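Local coordinates for DUF115 domain-containing protein (Magnetospirillum magneticum AMB-1, PDB 5MU5), which is a Maf glycosyltransferase, probably transferring sugars to flagellin, and is involved in the formation of bacterial flagella, at residues 47-52 / 154-159; 186-191 / 218-223; 194-199 / 229-234. One frame throughout, in Å; residues are numbered along the deposited sequence.

Contact 1 (47-52 / 154-159); sequences LDVEFR and FDFLYH
The middle of strand 47-51 passes helix 154-160, with the CA atoms of Val49 and Phe156 7.7 Å apart. Val49 is the one strand residue that reaches across. Its side chain sets out toward the helix, and its two methyls meet two rings. CG1 lies at the edge of the Phe156 ring, near the ring plane, 3.8 Å from CE1. The same methyl is also close to CD2 of His159. CG2 approaches that imidazole at an oblique angle, 3.8 Å from CD2. With chi1 at -177°, CG1 stands opposite the backbone N and CG2 beside it, which lets both methyls face the helix. The rings sit three residues apart, about one helical turn, and both meet the valine, CG1 touching each of them. The contact is apolar and small, at 127 Å².

Polar groups fix its surroundings. Asp48 OD1 accepts from Val49 N over 2.7 Å, with an N-H...O angle of 135°, and also from Tyr57 N. Asp48 OD2 takes Gly58 N, and this carboxylate so ties the strand to the chain that follows the hairpin. His159 NE2 is hydrogen-bonded to Ser37 OG. Asp155 OD2 shares that hydroxyl, and its OD1 bonds His33. A triethylene glycol, probably from crystallisation, lies near Phe156.

Strand 47-51 is the middle of a three-stranded antiparallel sheet, between 38-41 and 54-55. His159 also touches Leu39 of the first strand, while Phe154 and Leu157, on the same helix, pack on helix 24-32.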
loop_
_atom_site.group_PDB
_atom_site.type_symbol
_atom_site.label_atom_id
_atom_site.label_comp_id
_atom_site.label_asym_id
_atom_site.label_seq_id
_atom_site.Cartn_x
_atom_site.Cartn_y
_atom_site.Cartn_z
ATOM N N LEU A 47 37.041 -16.865 15.556
ATOM C CA LEU A 47 36.228 -16.412 16.668
ATOM C C LEU A 47 34.871 -17.099 16.555
ATOM O O LEU A 47 34.368 -17.300 15.453
ATOM C CB LEU A 47 36.086 -14.890 16.676
ATOM C CG LEU A 47 37.333 -14.121 17.127
ATOM C CD1 LEU A 47 37.129 -12.637 16.873
ATOM C CD2 LEU A 47 37.646 -14.378 18.599
ATOM N N ASP A 48 34.301 -17.466 17.701
ATOM C CA ASP A 48 33.042 -18.192 17.748
ATOM C C ASP A 48 32.244 -17.742 18.967
ATOM O O ASP A 48 32.791 -17.114 19.868
ATOM C CB ASP A 48 33.320 -19.705 17.801
ATOM C CG ASP A 48 32.140 -20.552 17.309
ATOM O OD1 ASP A 48 31.014 -20.026 17.155
ATOM O OD2 ASP A 48 32.330 -21.764 17.048
ATOM N N VAL A 49 30.948 -18.037 18.970
ATOM C CA VAL A 49 30.059 -17.713 20.089
ATOM C C VAL A 49 29.619 -18.986 20.808
ATOM O O VAL A 49 28.948 -19.841 20.231
ATOM C CB VAL A 49 28.827 -16.936 19.622
ATOM C CG1 VAL A 49 27.960 -16.551 20.806
ATOM C CG2 VAL A 49 29.252 -15.688 18.867
ATOM N N GLU A 50 30.033 -19.113 22.067
ATOM C CA GLU A 50 29.720 -20.275 22.877
ATOM C C GLU A 50 28.664 -19.904 23.905
ATOM O O GLU A 50 28.617 -18.780 24.383
ATOM C CB GLU A 50 30.993 -20.808 23.541
ATOM C CG GLU A 50 30.814 -22.070 24.389
ATOM C CD GLU A 50 30.408 -21.774 25.826
ATOM O OE1 GLU A 50 30.949 -20.813 26.413
ATOM O OE2 GLU A 50 29.553 -22.503 26.377
ATOM N N PHE A 51 27.802 -20.862 24.216
ATOM C CA PHE A 51 26.751 -20.680 25.208
ATOM C C PHE A 51 26.279 -22.049 25.687
ATOM O O PHE A 51 25.698 -22.816 24.923
ATOM C CB PHE A 51 25.578 -19.884 24.623
ATOM C CG PHE A 51 24.457 -19.654 25.598
ATOM C CD1 PHE A 51 24.683 -18.958 26.784
ATOM C CD2 PHE A 51 23.175 -20.108 25.330
ATOM C CE1 PHE A 51 23.659 -18.728 27.685
ATOM C CE2 PHE A 51 22.145 -19.887 26.234
ATOM C CZ PHE A 51 22.388 -19.197 27.410
ATOM N N ARG A 52 26.557 -22.352 26.953
ATOM C CA ARG A 52 26.205 -23.637 27.547
ATOM C C ARG A 52 26.774 -24.794 26.730
ATOM O O ARG A 52 26.088 -25.778 26.468
ATOM C CB ARG A 52 24.687 -23.764 27.692
ATOM C CG ARG A 52 24.069 -22.676 28.548
ATOM C CD ARG A 52 22.565 -22.858 28.637
ATOM N NE ARG A 52 21.938 -21.846 29.486
ATOM C CZ ARG A 52 20.649 -21.514 29.446
ATOM N NH1 ARG A 52 19.814 -22.087 28.580
ATOM N NH2 ARG A 52 20.188 -20.579 30.268
ATOM N N PHE A 154 20.562 -10.491 19.738
ATOM C CA PHE A 154 21.342 -9.277 19.868
ATOM C C PHE A 154 22.784 -9.545 20.267
ATOM O O PHE A 154 23.664 -8.754 19.948
ATOM C CB PHE A 154 20.704 -8.326 20.867
ATOM C CG PHE A 154 21.304 -6.944 20.839
ATOM C CD1 PHE A 154 20.954 -6.056 19.843
ATOM C CD2 PHE A 154 22.228 -6.541 21.801
ATOM C CE1 PHE A 154 21.497 -4.786 19.814
ATOM C CE2 PHE A 154 22.781 -5.278 21.766
ATOM C CZ PHE A 154 22.418 -4.399 20.767
ATOM N N ASP A 155 23.029 -10.653 20.963
ATOM C CA ASP A 155 24.395 -11.019 21.310
ATOM C C ASP A 155 25.281 -11.149 20.094
ATOM O O ASP A 155 26.438 -10.730 20.119
ATOM C CB ASP A 155 24.451 -12.321 22.116
ATOM C CG ASP A 155 24.030 -12.132 23.565
ATOM O OD1 ASP A 155 23.414 -11.084 23.901
ATOM O OD2 ASP A 155 24.344 -13.038 24.371
ATOM N N PHE A 156 24.746 -11.720 19.026
ATOM C CA PHE A 156 25.525 -11.898 17.811
ATOM C C PHE A 156 25.953 -10.562 17.212
ATOM O O PHE A 156 27.088 -10.410 16.777
ATOM C CB PHE A 156 24.766 -12.732 16.768
ATOM C CG PHE A 156 24.470 -14.156 17.202
ATOM C CD1 PHE A 156 25.106 -14.734 18.307
ATOM C CD2 PHE A 156 23.590 -14.949 16.457
ATOM C CE1 PHE A 156 24.832 -16.042 18.675
ATOM C CE2 PHE A 156 23.314 -16.261 16.830
ATOM C CZ PHE A 156 23.935 -16.805 17.936
ATOM N N LEU A 157 25.053 -9.594 17.193
ATOM C CA LEU A 157 25.420 -8.269 16.705
ATOM C C LEU A 157 26.508 -7.689 17.608
ATOM O O LEU A 157 27.498 -7.146 17.128
ATOM C CB LEU A 157 24.210 -7.331 16.687
ATOM C CG LEU A 157 24.537 -5.902 16.254
ATOM C CD1 LEU A 157 24.977 -5.856 14.789
ATOM C CD2 LEU A 157 23.337 -4.995 16.492
ATOM N N TYR A 158 26.313 -7.827 18.915
ATOM C CA TYR A 158 27.257 -7.314 19.889
ATOM C C TYR A 158 28.637 -7.918 19.699
ATOM O O TYR A 158 29.609 -7.194 19.653
ATOM C CB TYR A 158 26.748 -7.568 21.310
ATOM C CG TYR A 158 27.701 -7.111 22.378
ATOM C CD1 TYR A 158 27.708 -5.790 22.806
ATOM C CD2 TYR A 158 28.605 -7.997 22.960
ATOM C CE1 TYR A 158 28.588 -5.368 23.777
ATOM C CE2 TYR A 158 29.501 -7.578 23.929
ATOM C CZ TYR A 158 29.468 -6.259 24.344
ATOM O OH TYR A 158 30.331 -5.808 25.313
ATOM N N HIS A 159 28.720 -9.244 19.563
ATOM C CA HIS A 159 30.006 -9.914 19.325
ATOM C C HIS A 159 30.569 -9.606 17.957
ATOM O O HIS A 159 31.776 -9.670 17.790
ATOM C CB HIS A 159 29.884 -11.433 19.426
ATOM C CG HIS A 159 29.554 -11.921 20.787
ATOM N ND1 HIS A 159 30.268 -11.541 21.898
ATOM C CD2 HIS A 159 28.601 -12.779 21.225
ATOM C CE1 HIS A 159 29.768 -12.136 22.968
ATOM N NE2 HIS A 159 28.760 -12.899 22.586
#

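Contact 2 (186-191 / 218-223); sequences EEPGQI and SPLLTA
Leu220 packs on the pyrrolidine ring of Pro188 and the carbonyl of Glu186; no aromatic ring takes part. Leu220 CD1 comes 3.8 Å from Pro188 CG and 3.7 Å from Pro188 N. The two side chains cross at about a right angle. CD2 lies 3.5 Å from Glu186 O. From the end of the same first turn, Ile191 CD1 reaches Leu220 CG at 3.8 Å. One leucine thus fills the corner between the loop and the first turn of helix 188-202. Its CG is opposite the backbone N (chi1 -179°), which carries both methyls out to the other helix.

Each helix starts here. Glu187 holds the N-cap position of helix 188-202. Ser218 caps helix 219-235, its OG accepting from Leu221 N at 3.1 Å, with an angle of 160°. That bond steadies the turn that bears Leu220. Leu220 also touches Pro152.

Putting an alanine at Leu220 would probably leave Pro188 and Ile191 without their shared partner and open a gap between the two helix starts.

The join is apolar and lies at the surface. It rests on van der Waals contact of Leu220 with Pro188 and Ile191. The one side-chain capping bond, Ser218 OG with Leu221 N, lies within its own helix and not across the contact.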
loop_
_atom_site.group_PDB
_atom_site.type_symbol
_atom_site.label_atom_id
_atom_site.label_comp_id
_atom_site.label_asym_id
_atom_site.label_seq_id
_atom_site.Cartn_x
_atom_site.Cartn_y
_atom_site.Cartn_z
ATOM N N GLU A 186 12.475 -11.364 17.201
ATOM C CA GLU A 186 12.382 -12.812 17.400
ATOM C C GLU A 186 11.070 -13.411 16.913
ATOM O O GLU A 186 10.931 -14.612 16.881
ATOM C CB GLU A 186 12.497 -13.125 18.894
ATOM C CG GLU A 186 13.821 -12.684 19.497
ATOM C CD GLU A 186 13.832 -12.745 21.020
ATOM O OE1 GLU A 186 13.203 -13.657 21.600
ATOM O OE2 GLU A 186 14.488 -11.877 21.638
ATOM N N GLU A 187 10.096 -12.588 16.587
ATOM C CA GLU A 187 8.795 -13.087 16.190
ATOM C C GLU A 187 8.722 -13.090 14.671
ATOM O O GLU A 187 9.121 -12.115 14.049
ATOM C CB GLU A 187 7.700 -12.191 16.757
ATOM C CG GLU A 187 7.656 -12.151 18.273
ATOM C CD GLU A 187 6.879 -10.945 18.802
ATOM O OE1 GLU A 187 7.022 -9.822 18.250
ATOM O OE2 GLU A 187 6.123 -11.115 19.782
ATOM N N PRO A 188 8.205 -14.173 14.069
ATOM C CA PRO A 188 8.077 -14.193 12.602
ATOM C C PRO A 188 7.295 -12.989 12.066
ATOM O O PRO A 188 7.757 -12.336 11.134
ATOM C CB PRO A 188 7.291 -15.483 12.319
ATOM C CG PRO A 188 7.396 -16.293 13.549
ATOM C CD PRO A 188 7.598 -15.356 14.696
ATOM N N GLY A 189 6.131 -12.714 12.671
ATOM C CA GLY A 189 5.270 -11.598 12.282
ATOM C C GLY A 189 5.991 -10.274 12.227
ATOM O O GLY A 189 5.880 -9.546 11.255
ATOM N N GLN A 190 6.759 -9.979 13.264
ATOM C CA GLN A 190 7.532 -8.743 13.334
ATOM C C GLN A 190 8.657 -8.723 12.341
ATOM O O GLN A 190 8.942 -7.692 11.756
ATOM C CB GLN A 190 8.128 -8.533 14.728
ATOM C CG GLN A 190 7.224 -7.767 15.650
ATOM C CD GLN A 190 6.924 -6.386 15.096
ATOM O OE1 GLN A 190 7.827 -5.675 14.670
ATOM N NE2 GLN A 190 5.654 -6.016 15.074
ATOM N N ILE A 191 9.329 -9.852 12.167
ATOM C CA ILE A 191 10.414 -9.893 11.191
ATOM C C ILE A 191 9.858 -9.524 9.806
ATOM O O ILE A 191 10.410 -8.659 9.122
ATOM C CB ILE A 191 11.098 -11.268 11.141
ATOM C CG1 ILE A 191 11.931 -11.470 12.412
ATOM C CG2 ILE A 191 11.966 -11.364 9.896
ATOM C CD1 ILE A 191 12.353 -12.897 12.653
ATOM N N SER A 218 18.138 -21.999 11.460
ATOM C CA SER A 218 17.091 -21.548 12.339
ATOM C C SER A 218 15.782 -21.742 11.636
ATOM O O SER A 218 15.597 -21.215 10.567
ATOM C CB SER A 218 17.259 -20.049 12.633
ATOM O OG SER A 218 16.074 -19.525 13.188
ATOM N N PRO A 219 14.854 -22.491 12.230
ATOM C CA PRO A 219 13.510 -22.498 11.615
ATOM C C PRO A 219 12.928 -21.051 11.406
ATOM O O PRO A 219 12.300 -20.748 10.382
ATOM C CB PRO A 219 12.667 -23.289 12.626
ATOM C CG PRO A 219 13.649 -24.011 13.494
ATOM C CD PRO A 219 14.883 -23.172 13.540
ATOM N N LEU A 220 13.170 -20.164 12.367
ATOM C CA LEU A 220 12.733 -18.787 12.280
ATOM C C LEU A 220 13.287 -18.073 11.040
ATOM O O LEU A 220 12.534 -17.438 10.296
ATOM C CB LEU A 220 13.136 -18.028 13.542
ATOM C CG LEU A 220 12.704 -16.564 13.588
ATOM C CD1 LEU A 220 11.178 -16.402 13.630
ATOM C CD2 LEU A 220 13.350 -15.931 14.796
ATOM N N LEU A 221 14.591 -18.203 10.802
ATOM C CA LEU A 221 15.224 -17.521 9.681
ATOM C C LEU A 221 14.796 -18.123 8.353
ATOM O O LEU A 221 14.566 -17.404 7.379
ATOM C CB LEU A 221 16.751 -17.528 9.819
ATOM C CG LEU A 221 17.244 -16.717 11.040
ATOM C CD1 LEU A 221 18.762 -16.724 11.114
ATOM C CD2 LEU A 221 16.730 -15.276 11.028
ATOM N N THR A 222 14.679 -19.441 8.310
ATOM C CA THR A 222 14.240 -20.105 7.081
ATOM C C THR A 222 12.833 -19.693 6.664
ATOM O O THR A 222 12.605 -19.390 5.497
ATOM C CB THR A 222 14.326 -21.620 7.208
ATOM O OG1 THR A 222 15.707 -21.972 7.286
ATOM C CG2 THR A 222 13.721 -22.297 5.974
ATOM N N ALA A 223 11.915 -19.667 7.627
ATOM C CA ALA A 223 10.546 -19.250 7.364
ATOM C C ALA A 223 10.473 -17.786 6.947
ATOM O O ALA A 223 9.681 -17.433 6.085
ATOM C CB ALA A 223 9.665 -19.482 8.583
#

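Contact 3 (194-199 / 229-234); sequences QLRSAI and MRDAQL
Arg196 and Asp231 form a salt bridge between two helices of the Rossmann-like N-terminal part. Helix 188-202 is the crossover in a beta-alpha-beta unit from strand 180-183 to strand 211-214, and helix 219-235 follows that last strand. Arg196 NH1 donates to Asp231 OD2 over 2.7 Å, with an N-H...O angle of 155°. The oxygen lies in the guanidinium plane, at its edge. Seen from the carboxylate, however, the donor stands above the plane. The two flat groups are turned 77° apart. Arg196 NH1 is 3.9 Å from Asp231 OD1, and only its bond to OD2 is made. The bend of the arginine chain at chi3 (-68°) turns the guanidinium toward Asp231; CD itself lies 3.5 Å from OD2.

Farther out, Glu227 makes a long, weak ion pair with the same NH1. The two acids probably both draw on the arginine's charge. Leu195, next to Arg196, packs on Ile183, Val150, Val125 and Leu127 of the parallel sheet and so sets the helix that carries the arginine. Ala198 and Ile199 add contacts to His148.

Helix 219-235 is kinked just past the aspartate; Leu234 N bonds Asp231 O at 3.1 Å, three residues back rather than the usual four.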
loop_
_atom_site.group_PDB
_atom_site.type_symbol
_atom_site.label_atom_id
_atom_site.label_comp_id
_atom_site.label_asym_id
_atom_site.label_seq_id
_atom_site.Cartn_x
_atom_site.Cartn_y
_atom_site.Cartn_z
ATOM N N GLN A 194 8.945 -5.834 9.346
ATOM C CA GLN A 194 10.102 -4.933 9.341
ATOM C C GLN A 194 10.875 -5.044 8.060
ATOM O O GLN A 194 11.369 -4.047 7.561
ATOM C CB GLN A 194 11.021 -5.284 10.477
ATOM C CG GLN A 194 10.379 -5.159 11.831
ATOM C CD GLN A 194 10.567 -3.800 12.362
ATOM O OE1 GLN A 194 9.830 -2.884 12.009
ATOM N NE2 GLN A 194 11.592 -3.636 13.197
ATOM N N LEU A 195 11.006 -6.270 7.552
ATOM C CA LEU A 195 11.662 -6.509 6.270
ATOM C C LEU A 195 10.900 -5.828 5.154
ATOM O O LEU A 195 11.493 -5.126 4.333
ATOM C CB LEU A 195 11.760 -7.997 5.962
ATOM C CG LEU A 195 13.048 -8.678 6.372
ATOM C CD1 LEU A 195 12.963 -10.159 6.023
ATOM C CD2 LEU A 195 14.212 -7.981 5.660
ATOM N N ARG A 196 9.582 -6.021 5.145
ATOM C CA ARG A 196 8.722 -5.378 4.149
ATOM C C ARG A 196 8.894 -3.883 4.223
ATOM O O ARG A 196 9.070 -3.231 3.222
ATOM C CB ARG A 196 7.241 -5.751 4.338
ATOM C CG ARG A 196 6.926 -7.194 3.966
ATOM C CD ARG A 196 5.442 -7.436 3.736
ATOM N NE ARG A 196 4.627 -7.318 4.950
ATOM C CZ ARG A 196 4.255 -8.329 5.736
ATOM N NH1 ARG A 196 4.650 -9.566 5.501
ATOM N NH2 ARG A 196 3.498 -8.089 6.794
ATOM N N SER A 197 8.890 -3.355 5.429
ATOM C CA SER A 197 9.037 -1.926 5.641
ATOM C C SER A 197 10.433 -1.413 5.233
ATOM O O SER A 197 10.589 -0.319 4.685
ATOM C CB SER A 197 8.753 -1.623 7.104
ATOM O OG SER A 197 9.040 -0.276 7.376
ATOM N N ALA A 198 11.451 -2.210 5.497
ATOM C CA ALA A 198 12.826 -1.829 5.120
ATOM C C ALA A 198 12.970 -1.707 3.606
ATOM O O ALA A 198 13.549 -0.758 3.124
ATOM C CB ALA A 198 13.805 -2.854 5.651
ATOM N N ILE A 199 12.389 -2.655 2.866
ATOM C CA ILE A 199 12.421 -2.622 1.404
ATOM C C ILE A 199 11.535 -1.505 0.866
ATOM O O ILE A 199 11.902 -0.774 -0.066
ATOM C CB ILE A 199 11.938 -3.945 0.782
ATOM C CG1 ILE A 199 12.824 -5.113 1.197
ATOM C CG2 ILE A 199 11.943 -3.846 -0.725
ATOM C CD1 ILE A 199 14.251 -5.017 0.708
ATOM N N MET A 229 10.258 -14.037 0.194
ATOM C CA MET A 229 10.196 -14.409 -1.230
ATOM C C MET A 229 8.809 -14.341 -1.840
ATOM O O MET A 229 8.670 -13.995 -3.010
ATOM C CB MET A 229 10.731 -15.813 -1.447
ATOM C CG MET A 229 12.218 -15.917 -1.195
ATOM S SD MET A 229 12.847 -17.584 -1.406
ATOM C CE MET A 229 13.015 -17.599 -3.202
ATOM N N ARG A 230 7.799 -14.716 -1.067
ATOM C CA ARG A 230 6.409 -14.559 -1.479
ATOM C C ARG A 230 5.981 -13.083 -1.413
ATOM O O ARG A 230 5.289 -12.593 -2.300
ATOM C CB ARG A 230 5.493 -15.439 -0.610
ATOM C CG ARG A 230 5.702 -16.937 -0.847
ATOM C CD ARG A 230 4.687 -17.800 -0.112
ATOM N NE ARG A 230 4.563 -17.361 1.270
ATOM C CZ ARG A 230 5.247 -17.848 2.303
ATOM N NH1 ARG A 230 6.109 -18.852 2.167
ATOM N NH2 ARG A 230 5.047 -17.331 3.505
ATOM N N ASP A 231 6.421 -12.381 -0.374
ATOM C CA ASP A 231 6.088 -10.960 -0.146
ATOM C C ASP A 231 6.744 -9.966 -1.116
ATOM O O ASP A 231 6.216 -8.871 -1.335
ATOM C CB ASP A 231 6.564 -10.501 1.255
ATOM C CG ASP A 231 5.699 -11.010 2.412
ATOM O OD1 ASP A 231 4.601 -11.563 2.180
ATOM O OD2 ASP A 231 6.143 -10.812 3.579
ATOM N N ALA A 232 7.920 -10.319 -1.636
ATOM C CA ALA A 232 8.770 -9.351 -2.351
ATOM C C ALA A 232 8.097 -8.693 -3.543
ATOM O O ALA A 232 8.144 -7.485 -3.673
ATOM C CB ALA A 232 10.089 -9.994 -2.774
ATOM N N GLN A 233 7.476 -9.496 -4.390
ATOM C CA GLN A 233 6.749 -8.998 -5.552
ATOM C C GLN A 233 5.610 -7.983 -5.255
ATOM O O GLN A 233 5.329 -7.099 -6.067
ATOM C CB GLN A 233 6.152 -10.192 -6.290
ATOM C CG GLN A 233 7.207 -11.123 -6.884
ATOM C CD GLN A 233 6.588 -12.333 -7.565
ATOM O OE1 GLN A 233 5.515 -12.826 -7.171
ATOM N NE2 GLN A 233 7.261 -12.821 -8.597
ATOM N N LEU A 234 4.968 -8.103 -4.098
ATOM C CA LEU A 234 3.840 -7.229 -3.754
ATOM C C LEU A 234 4.250 -5.876 -3.160
ATOM O O LEU A 234 3.442 -4.950 -3.132
ATOM C CB LEU A 234 2.915 -7.932 -2.755
ATOM C CG LEU A 234 2.062 -9.116 -3.222
ATOM C CD1 LEU A 234 2.898 -10.180 -3.918
ATOM C CD2 LEU A 234 1.351 -9.715 -2.012
#

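How the contacts relate
Contact 1 is the buried one, although it lies far out from the centre of the chain. Contacts 2 and 3 are at the surface. These two hold the same pair, helices 188-202 and 219-235, at points about 14 Å apart between centres, and their segments alternate along the chain. Contact 2 closes the helix starts with apolar side chains; contact 3 joins the same two helices farther along with one charged pair. Contact 1 instead sets a strand of the small antiparallel sheet against helix 154-160. Its centre is about 19 Å from that of contact 2 and about 28 Å from that of contact 3. All three belong to the N-terminal part of this Maf protein.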